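Local coordinates for protein anti-sigma-I factor RsgI3 (Clostridium thermocellum, PDB 6QE7) that probably holds the sigma factor SigI3 inactive at the cell membrane and, through the extracellular PA14 dyad that forms this chain, binds pectin and related plant polysaccharides, at residues Thr214-Val220 and Pro266-Leu272; Lys84-Gln88 and Met109-Gln113; Val54-Tyr58 and Trp124-Gln129. All coordinates share one frame; numbering follows the deposited sequence.

Contact 1: residues Thr214-Val220 and Pro266-Leu272; sequences TVANGGV and PAFIKLL
Thr-214 faces Leu-271 across a non-hydrogen-bonded antiparallel pair, its CG2 methyl resting 4.0 Å from Leu-271 CD1. The next pair, Val-215 with Lys-270, is hydrogen-bonded by two nearly straight bonds of unequal length: Val-215 N gives the longer one to Lys-270 O (3.3 Å), and Lys-270 N returns the shorter to Val-215 O (2.9 Å). The two methyls of Val-215 diverge over the partner strand. CG1, trans to the backbone N (chi1 -180°), lies beside the Phe-268 ring at 3.6 Å from CE1, while CG2 meets Leu-272 CD1 at 3.9 Å.

The pairing belongs to one antiparallel sheet of the second PA14 domain, a beta-sandwich; strand 208-216 is flanked on its other edge by strand 240-248, where Thr-214 and Ala-216 share backbone hydrogen bonds with Asn-242 and Ala-240. Ala-216 sits opposite Ile-269, and its CA closes on Phe-268 O in a CA-H...O contact. At Asn-217 the strand ends, but the ladder gains one more rung, N to Phe-268 O (2.9 Å). A chi1 of -77° carries the Asn-217 amide across Phe-268 CB toward Pro-266 O; the ND2 bond there, modelled at 2.5 Å, is doubtful in length. OD1 accepts from Glu-239 N, which fixes the other end of the amide. After the turn the chain enters the facing sheet, and Val-220 CG1 slides past Ile-269 CD1 (3.7 Å) between the two layers.

Contact 2: residues Lys84-Gln88 and Met109-Gln113; sequences KWKSQ and MEYYQ. With CA (calcium ion), chain D.
Glu-110 meets the rim of Trp-85 with its backbone: Glu-110 C lies 3.6 Å from Trp-85 CZ3, and its carbonyl oxygen sits at the indole edge, in the ring plane. The carboxylate instead forms a salt bridge with Arg-49. Tyr-111 C is 3.5 Å from Trp-85 CH2; the Tyr-111 ring turns to the other side of the strand, where OH bonds to Asp-69 O. Tyr-112 carries most of the contact. With chi1 at 81°, CG stands between the backbone N and the carbonyl carbon and the ring rises toward the indole, its CD1 edge pointing at the indole face, 3.4 Å from Trp-85 CZ2. The result is a tilted edge-to-face pair, with planes at 53° and six-membered ring centroids 4.5 Å apart. Tyr-112 OH comes up to Ser-87 N (3.1 Å), although the angle is too poor for a hydrogen bond. Gln-113 gives OE1 to a calcium ion at 2.3 Å, alongside two waters, Asp-69, Asp-70, Val-115 and Ala-117; a bond from NE2 to Arg-116 O probably keeps the amide so oriented. The contact itself is aromatic, with no hydrogen bond across it, but the Tyr-112 backbone and Gln-88 N both bond Asp-70, so this packing probably helps to position the calcium site.

Contact 3: residues Val54-Tyr58 and Trp124-Gln129; sequences VEPRY and WSSKSQ
Arg-57 reaches Gln-129 with an extended chain: chi2 and chi3, at 158° and 156°, take the guanidinium to the amide, where NH1 donates to Gln-129 OE1 at 2.6 Å. The bond is bent (134°) and arrives from above the carbonyl plane rather than on a lone pair. NH1 also forms a salt bridge with Glu-132. Water 3 accepts from Arg-57 N and donates to Gln-129 OE1, gripping the oxygen a second time while lying over the Trp-124 face. That indole, with CG set between the backbone N and carbonyl carbon, turns its six-membered ring toward the other segment. There CZ3 touches Val-54 CG2 (3.7 Å) and Pro-56 CA, and Glu-55 O comes to the indole edge in plane. Tyr-58 is sandwiched: Arg-57 CB covers one face, and Ser-128 CB makes a CH-pi contact with the other, 3.7 Å from the ring centroid. Glu-60 bonds both Ser-128 OG and Ser-126 OG. Ser-126 OG also accepts from Gln-129 N (3.3 Å), an ST motif, and a backbone bond from Ser-126 N to Gln-129 O closes the same turn, in the hairpin loop that joins strands 119-125 and 132-133 at one end of the first PA14 beta-sandwich.

In the fold
Reading from the N terminus, the first contacting segment is 54-58, between strands 53-54 and 60-69; contact 3 closes only at 124-129, a loop of 65 residues. Contact 2 opens and shuts within that span, closing a loop of 20 residues and joining the turn after strand 79-84 to strand 105-113, with nearest atoms about 10 Å from contact 3. Both belong to the first PA14 domain: contact 3 bridges its two sheets at one end, and contact 2 sits beside a calcium site. Contact 1 follows in series, crossing neither; it closes a 45-residue loop and pairs strands 208-216 and 268-274 in the second PA14 domain. Its centre lies about 40 Å from that of contact 2 and about 62 Å from that of contact 3.

Contact 1: residues Thr214-Val220 and Pro266-Leu272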
loop_
_atom_site.group_PDB
_atom_site.type_symbol
_atom_site.label_atom_id
_atom_site.label_comp_id
_atom_site.label_asym_id
_atom_site.label_seq_id
_atom_site.Cartn_x
_atom_site.Cartn_y
_atom_site.Cartn_z
ATOM N N THR A 214 -5.076 -18.223 14.779
ATOM C CA THR A 214 -6.180 -18.943 14.098
ATOM C C THR A 214 -6.896 -19.799 15.134
ATOM O O THR A 214 -6.275 -20.388 16.040
ATOM C CB THR A 214 -5.744 -19.728 12.865
ATOM O OG1 THR A 214 -4.804 -20.645 13.383
ATOM C CG2 THR A 214 -5.156 -18.878 11.758
ATOM N N VAL A 215 -8.193 -19.762 15.002
ATOM C CA VAL A 215 -9.179 -20.666 15.630
ATOM C C VAL A 215 -9.857 -21.388 14.469
ATOM O O VAL A 215 -10.496 -20.720 13.624
ATOM C CB VAL A 215 -10.203 -19.956 16.540
ATOM C CG1 VAL A 215 -11.198 -20.970 17.171
ATOM C CG2 VAL A 215 -9.520 -19.207 17.621
ATOM N N ALA A 216 -9.727 -22.719 14.427
ATOM C CA ALA A 216 -10.116 -23.478 13.234
ATOM C C ALA A 216 -10.577 -24.903 13.545
ATOM O O ALA A 216 -9.852 -25.589 14.254
ATOM C CB ALA A 216 -8.887 -23.495 12.386
ATOM N N ASN A 217 -11.590 -25.384 12.835
ATOM C CA ASN A 217 -12.091 -26.791 12.930
ATOM C C ASN A 217 -11.317 -27.749 11.988
ATOM O O ASN A 217 -11.575 -28.958 12.014
ATOM C CB ASN A 217 -13.593 -26.841 12.673
ATOM C CG ASN A 217 -14.419 -26.381 13.859
ATOM O OD1 ASN A 217 -13.878 -25.932 14.871
ATOM N ND2 ASN A 217 -15.734 -26.482 13.744
ATOM N N GLY A 218 -10.378 -27.267 11.199
ATOM C CA GLY A 218 -9.628 -28.110 10.246
ATOM C C GLY A 218 -8.201 -27.642 10.180
ATOM O O GLY A 218 -7.662 -27.218 11.201
ATOM N N GLY A 219 -7.559 -27.817 9.044
ATOM C CA GLY A 219 -6.152 -27.422 8.857
ATOM C C GLY A 219 -6.033 -25.955 8.421
ATOM O O GLY A 219 -6.878 -25.495 7.604
ATOM N N VAL A 220 -4.974 -25.281 8.876
ATOM C CA VAL A 220 -4.674 -23.861 8.518
ATOM C C VAL A 220 -3.208 -23.714 8.141
ATOM O O VAL A 220 -2.325 -24.386 8.724
ATOM C CB VAL A 220 -5.026 -22.907 9.669
ATOM C CG1 VAL A 220 -6.518 -22.750 9.801
ATOM C CG2 VAL A 220 -4.442 -23.358 10.982
ATOM N N PRO A 266 -17.966 -29.835 11.125
ATOM C CA PRO A 266 -18.623 -28.558 10.858
ATOM C C PRO A 266 -17.510 -27.502 10.805
ATOM O O PRO A 266 -16.602 -27.570 11.676
ATOM C CB PRO A 266 -19.565 -28.328 12.042
ATOM C CG PRO A 266 -19.038 -29.245 13.142
ATOM C CD PRO A 266 -18.327 -30.386 12.445
ATOM N N ALA A 267 -17.525 -26.672 9.743
ATOM C CA ALA A 267 -16.345 -25.866 9.347
ATOM C C ALA A 267 -16.359 -24.560 10.151
ATOM O O ALA A 267 -17.432 -23.977 10.332
ATOM C CB ALA A 267 -16.331 -25.581 7.882
ATOM N N PHE A 268 -15.185 -24.101 10.544
ATOM C CA PHE A 268 -14.995 -22.872 11.347
ATOM C C PHE A 268 -13.594 -22.372 11.070
ATOM O O PHE A 268 -12.693 -23.178 11.218
ATOM C CB PHE A 268 -15.121 -23.198 12.830
ATOM C CG PHE A 268 -15.199 -22.074 13.819
ATOM C CD1 PHE A 268 -14.050 -21.437 14.258
ATOM C CD2 PHE A 268 -16.418 -21.698 14.378
ATOM C CE1 PHE A 268 -14.123 -20.420 15.206
ATOM C CE2 PHE A 268 -16.492 -20.692 15.341
ATOM C CZ PHE A 268 -15.339 -20.067 15.765
ATOM N N ILE A 269 -13.445 -21.097 10.759
ATOM C CA ILE A 269 -12.105 -20.440 10.821
ATOM C C ILE A 269 -12.252 -18.937 11.112
ATOM O O ILE A 269 -13.040 -18.231 10.411
ATOM C CB ILE A 269 -11.322 -20.739 9.531
ATOM C CG1 ILE A 269 -9.941 -20.052 9.557
ATOM C CG2 ILE A 269 -12.191 -20.350 8.346
ATOM C CD1 ILE A 269 -9.062 -20.430 8.455
ATOM N N LYS A 270 -11.539 -18.474 12.135
ATOM C CA LYS A 270 -11.367 -17.016 12.455
ATOM C C LYS A 270 -9.872 -16.704 12.348
ATOM O O LYS A 270 -9.104 -17.585 12.763
ATOM C CB LYS A 270 -11.861 -16.688 13.868
ATOM C CG LYS A 270 -13.364 -16.789 14.124
ATOM C CD LYS A 270 -13.763 -16.722 15.610
ATOM C CE LYS A 270 -15.221 -16.362 15.901
ATOM N NZ LYS A 270 -16.201 -16.851 14.889
ATOM N N LEU A 271 -9.491 -15.512 11.833
ATOM C CA LEU A 271 -8.087 -14.975 11.883
ATOM C C LEU A 271 -8.140 -13.764 12.793
ATOM O O LEU A 271 -8.996 -12.871 12.556
ATOM C CB LEU A 271 -7.540 -14.636 10.481
ATOM C CG LEU A 271 -6.144 -14.008 10.429
ATOM C CD1 LEU A 271 -5.068 -15.037 10.773
ATOM C CD2 LEU A 271 -5.876 -13.388 9.093
ATOM N N LEU A 272 -7.395 -13.841 13.887
ATOM C CA LEU A 272 -7.299 -12.764 14.880
ATOM C C LEU A 272 -5.890 -12.198 14.846
ATOM O O LEU A 272 -4.983 -12.940 14.487
ATOM C CB LEU A 272 -7.594 -13.373 16.247
ATOM C CG LEU A 272 -8.959 -14.068 16.284
ATOM C CD1 LEU A 272 -8.802 -15.585 16.295
ATOM C CD2 LEU A 272 -9.782 -13.570 17.466
#

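Contact 2: residues Lys84-Gln88 and Met109-Gln113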
loop_
_atom_site.group_PDB
_atom_site.type_symbol
_atom_site.label_atom_id
_atom_site.label_comp_id
_atom_site.label_asym_id
_atom_site.label_seq_id
_atom_site.Cartn_x
_atom_site.Cartn_y
_atom_site.Cartn_z
ATOM N N LYS A 84 16.287 8.846 -2.613
ATOM C CA LYS A 84 16.561 9.054 -1.179
ATOM C C LYS A 84 15.325 8.663 -0.386
ATOM O O LYS A 84 14.713 9.571 0.261
ATOM C CB LYS A 84 16.941 10.504 -0.945
ATOM C CG LYS A 84 18.276 10.887 -1.535
ATOM C CD LYS A 84 19.422 10.081 -1.026
ATOM C CE LYS A 84 20.678 10.572 -1.719
ATOM N NZ LYS A 84 21.847 10.213 -0.923
ATOM N N TRP A 85 14.905 7.421 -0.554
ATOM C CA TRP A 85 13.648 6.944 0.057
ATOM C C TRP A 85 13.905 6.512 1.492
ATOM O O TRP A 85 14.244 5.358 1.726
ATOM C CB TRP A 85 13.139 5.757 -0.747
ATOM C CG TRP A 85 11.681 5.526 -0.517
ATOM C CD1 TRP A 85 11.109 4.426 0.042
ATOM C CD2 TRP A 85 10.594 6.344 -0.974
ATOM N NE1 TRP A 85 9.740 4.553 0.033
ATOM C CE2 TRP A 85 9.385 5.653 -0.665
ATOM C CE3 TRP A 85 10.500 7.599 -1.544
ATOM C CZ2 TRP A 85 8.140 6.230 -0.791
ATOM C CZ3 TRP A 85 9.248 8.167 -1.728
ATOM C CH2 TRP A 85 8.074 7.471 -1.377
ATOM N N LYS A 86 13.847 7.447 2.428
ATOM C CA LYS A 86 14.297 7.234 3.821
ATOM C C LYS A 86 13.690 8.323 4.688
ATOM O O LYS A 86 13.202 9.347 4.147
ATOM C CB LYS A 86 15.823 7.254 3.965
ATOM C CG LYS A 86 16.454 8.614 3.688
ATOM C CD LYS A 86 17.937 8.587 3.611
ATOM C CE LYS A 86 18.547 9.969 3.484
ATOM N NZ LYS A 86 20.013 9.841 3.628
ATOM N N SER A 87 13.782 8.050 5.973
ATOM C CA SER A 87 13.467 8.918 7.102
ATOM C C SER A 87 14.520 10.037 7.080
ATOM O O SER A 87 15.757 9.768 7.088
ATOM C CB SER A 87 13.452 8.107 8.363
ATOM O OG SER A 87 13.238 8.917 9.473
ATOM N N GLN A 88 14.056 11.274 6.953
ATOM C CA GLN A 88 14.967 12.421 7.006
ATOM C C GLN A 88 14.170 13.668 7.365
ATOM O O GLN A 88 13.147 13.896 6.773
ATOM C CB GLN A 88 15.682 12.664 5.670
ATOM C CG GLN A 88 14.753 12.705 4.467
ATOM C CD GLN A 88 15.490 13.022 3.186
ATOM O OE1 GLN A 88 16.592 12.569 2.939
ATOM N NE2 GLN A 88 14.884 13.842 2.332
ATOM N N MET A 109 7.643 12.517 -9.312
ATOM C CA MET A 109 8.222 12.698 -8.003
ATOM C C MET A 109 7.345 11.930 -7.028
ATOM O O MET A 109 6.151 12.204 -6.973
ATOM C CB MET A 109 8.303 14.182 -7.651
ATOM C CG MET A 109 8.758 14.387 -6.254
ATOM S SD MET A 109 9.227 16.148 -5.986
ATOM C CE MET A 109 9.458 16.200 -4.208
ATOM N N GLU A 110 7.976 10.994 -6.308
ATOM C CA GLU A 110 7.350 10.178 -5.236
ATOM C C GLU A 110 7.895 10.706 -3.938
ATOM O O GLU A 110 9.068 11.077 -3.888
ATOM C CB GLU A 110 7.636 8.681 -5.450
ATOM C CG GLU A 110 6.836 8.163 -6.627
ATOM C CD GLU A 110 7.022 6.684 -6.956
ATOM O OE1 GLU A 110 7.856 6.068 -6.362
ATOM O OE2 GLU A 110 6.249 6.184 -7.736
ATOM N N TYR A 111 7.010 10.822 -2.958
ATOM C CA TYR A 111 7.300 11.464 -1.676
ATOM C C TYR A 111 6.646 10.620 -0.600
ATOM O O TYR A 111 5.516 10.145 -0.869
ATOM C CB TYR A 111 6.721 12.897 -1.723
ATOM C CG TYR A 111 6.526 13.435 -0.337
ATOM C CD1 TYR A 111 7.593 13.921 0.386
ATOM C CD2 TYR A 111 5.314 13.299 0.296
ATOM C CE1 TYR A 111 7.469 14.312 1.700
ATOM C CE2 TYR A 111 5.166 13.695 1.604
ATOM C CZ TYR A 111 6.240 14.184 2.305
ATOM O OH TYR A 111 6.062 14.579 3.581
ATOM N N TYR A 112 7.200 10.577 0.619
ATOM C CA TYR A 112 6.397 10.079 1.743
ATOM C C TYR A 112 6.845 10.802 3.014
ATOM O O TYR A 112 7.925 11.387 3.107
ATOM C CB TYR A 112 6.539 8.566 1.880
ATOM C CG TYR A 112 7.790 8.129 2.603
ATOM C CD1 TYR A 112 8.998 7.980 1.949
ATOM C CD2 TYR A 112 7.761 7.812 3.956
ATOM C CE1 TYR A 112 10.150 7.553 2.618
ATOM C CE2 TYR A 112 8.883 7.335 4.630
ATOM C CZ TYR A 112 10.093 7.189 3.962
ATOM O OH TYR A 112 11.198 6.829 4.666
ATOM N N GLN A 113 5.897 10.857 3.911
ATOM C CA GLN A 113 5.980 11.246 5.330
ATOM C C GLN A 113 5.874 10.002 6.209
ATOM O O GLN A 113 4.931 9.136 6.021
ATOM C CB GLN A 113 4.835 12.234 5.631
ATOM C CG GLN A 113 4.375 12.184 7.094
ATOM C CD GLN A 113 5.291 12.842 8.079
ATOM O OE1 GLN A 113 6.514 12.807 7.962
ATOM N NE2 GLN A 113 4.687 13.585 9.018
HETATM CA CA CA D . 8.545 13.341 8.786
HETATM O O HOH W 1 10.319 11.745 10.146
HETATM O O HOH W 2 10.696 14.088 10.317
#

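Contact 3: residues Val54-Tyr58 and Trp124-Gln129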
loop_
_atom_site.group_PDB
_atom_site.type_symbol
_atom_site.label_atom_id
_atom_site.label_comp_id
_atom_site.label_asym_id
_atom_site.label_seq_id
_atom_site.Cartn_x
_atom_site.Cartn_y
_atom_site.Cartn_z
ATOM N N VAL A 54 7.470 18.292 -17.510
ATOM C CA VAL A 54 8.150 19.576 -17.245
ATOM C C VAL A 54 8.719 20.070 -18.592
ATOM O O VAL A 54 9.036 19.188 -19.451
ATOM C CB VAL A 54 9.198 19.438 -16.144
ATOM C CG1 VAL A 54 10.303 18.449 -16.500
ATOM C CG2 VAL A 54 9.810 20.760 -15.759
ATOM N N GLU A 55 8.728 21.407 -18.802
ATOM C CA GLU A 55 9.195 22.088 -20.055
ATOM C C GLU A 55 10.240 23.131 -19.713
ATOM O O GLU A 55 9.941 24.211 -19.218
ATOM C CB GLU A 55 8.047 22.685 -20.833
ATOM C CG GLU A 55 8.475 23.680 -21.899
ATOM C CD GLU A 55 7.372 23.963 -22.900
ATOM O OE1 GLU A 55 6.397 23.154 -22.940
ATOM O OE2 GLU A 55 7.478 24.986 -23.638
ATOM N N PRO A 56 11.539 22.827 -19.853
ATOM C CA PRO A 56 12.535 23.828 -19.533
ATOM C C PRO A 56 12.415 25.023 -20.510
ATOM O O PRO A 56 11.857 24.895 -21.623
ATOM C CB PRO A 56 13.866 23.084 -19.703
ATOM C CG PRO A 56 13.520 22.007 -20.695
ATOM C CD PRO A 56 12.110 21.583 -20.403
ATOM N N ARG A 57 12.874 26.192 -20.055
ATOM C CA ARG A 57 12.834 27.407 -20.924
ATOM C C ARG A 57 14.084 27.430 -21.832
ATOM O O ARG A 57 13.947 27.967 -22.956
ATOM C CB ARG A 57 12.778 28.671 -20.061
ATOM C CG ARG A 57 11.601 28.775 -19.095
ATOM C CD ARG A 57 12.008 29.762 -18.007
ATOM N NE ARG A 57 10.878 30.385 -17.337
ATOM C CZ ARG A 57 10.575 30.250 -16.029
ATOM N NH1 ARG A 57 11.333 29.524 -15.213
ATOM N NH2 ARG A 57 9.507 30.866 -15.533
ATOM N N TYR A 58 15.231 26.895 -21.350
ATOM C CA TYR A 58 16.578 26.952 -21.974
ATOM C C TYR A 58 17.127 25.555 -22.330
ATOM O O TYR A 58 16.778 24.571 -21.641
ATOM C CB TYR A 58 17.486 27.651 -20.985
ATOM C CG TYR A 58 16.920 28.920 -20.390
ATOM C CD1 TYR A 58 16.628 30.037 -21.162
ATOM C CD2 TYR A 58 16.714 29.014 -19.024
ATOM C CE1 TYR A 58 16.127 31.198 -20.588
ATOM C CE2 TYR A 58 16.255 30.179 -18.433
ATOM C CZ TYR A 58 15.957 31.275 -19.221
ATOM O OH TYR A 58 15.476 32.385 -18.586
ATOM N N TRP A 124 14.528 23.921 -9.510
ATOM C CA TRP A 124 15.457 23.721 -10.632
ATOM C C TRP A 124 16.314 24.982 -10.789
ATOM O O TRP A 124 15.914 26.009 -10.329
ATOM C CB TRP A 124 14.772 23.372 -11.948
ATOM C CG TRP A 124 13.951 24.432 -12.587
ATOM C CD1 TRP A 124 13.633 25.660 -12.077
ATOM C CD2 TRP A 124 13.186 24.270 -13.779
ATOM N NE1 TRP A 124 12.716 26.264 -12.882
ATOM C CE2 TRP A 124 12.466 25.461 -13.961
ATOM C CE3 TRP A 124 13.108 23.286 -14.752
ATOM C CZ2 TRP A 124 11.675 25.683 -15.071
ATOM C CZ3 TRP A 124 12.315 23.504 -15.855
ATOM C CH2 TRP A 124 11.591 24.689 -15.999
ATOM N N SER A 125 17.443 24.837 -11.449
ATOM C CA SER A 125 18.454 25.870 -11.726
ATOM C C SER A 125 19.160 25.460 -13.013
ATOM O O SER A 125 19.034 24.253 -13.424
ATOM C CB SER A 125 19.382 26.061 -10.552
ATOM O OG SER A 125 20.339 25.026 -10.477
ATOM N N SER A 126 19.773 26.448 -13.689
ATOM C CA SER A 126 20.707 26.283 -14.845
ATOM C C SER A 126 21.539 27.561 -15.046
ATOM O O SER A 126 21.505 28.481 -14.142
ATOM C CB SER A 126 19.994 25.868 -16.138
ATOM O OG SER A 126 18.969 26.740 -16.511
ATOM N N LYS A 127 22.288 27.618 -16.147
ATOM C CA LYS A 127 23.188 28.759 -16.384
ATOM C C LYS A 127 22.312 30.011 -16.278
ATOM O O LYS A 127 22.608 30.811 -15.422
ATOM C CB LYS A 127 23.871 28.619 -17.734
ATOM C CG LYS A 127 25.089 29.515 -17.833
ATOM C CD LYS A 127 25.942 29.219 -19.042
ATOM C CE LYS A 127 25.160 29.271 -20.336
ATOM N NZ LYS A 127 25.789 28.390 -21.336
ATOM N N SER A 128 21.251 30.086 -17.095
ATOM C CA SER A 128 20.225 31.167 -17.211
ATOM C C SER A 128 19.000 31.038 -16.259
ATOM O O SER A 128 18.277 32.044 -16.077
ATOM C CB SER A 128 19.725 31.215 -18.619
ATOM O OG SER A 128 20.703 30.710 -19.476
ATOM N N GLN A 129 18.692 29.879 -15.681
ATOM C CA GLN A 129 17.534 29.781 -14.740
ATOM C C GLN A 129 18.023 29.924 -13.312
ATOM O O GLN A 129 18.665 29.005 -12.753
ATOM C CB GLN A 129 16.766 28.493 -14.911
ATOM C CG GLN A 129 15.619 28.400 -13.932
ATOM C CD GLN A 129 14.556 29.395 -14.285
ATOM O OE1 GLN A 129 13.959 29.336 -15.357
ATOM N NE2 GLN A 129 14.331 30.315 -13.363
HETATM O O HOH W 3 13.702 26.710 -17.073
#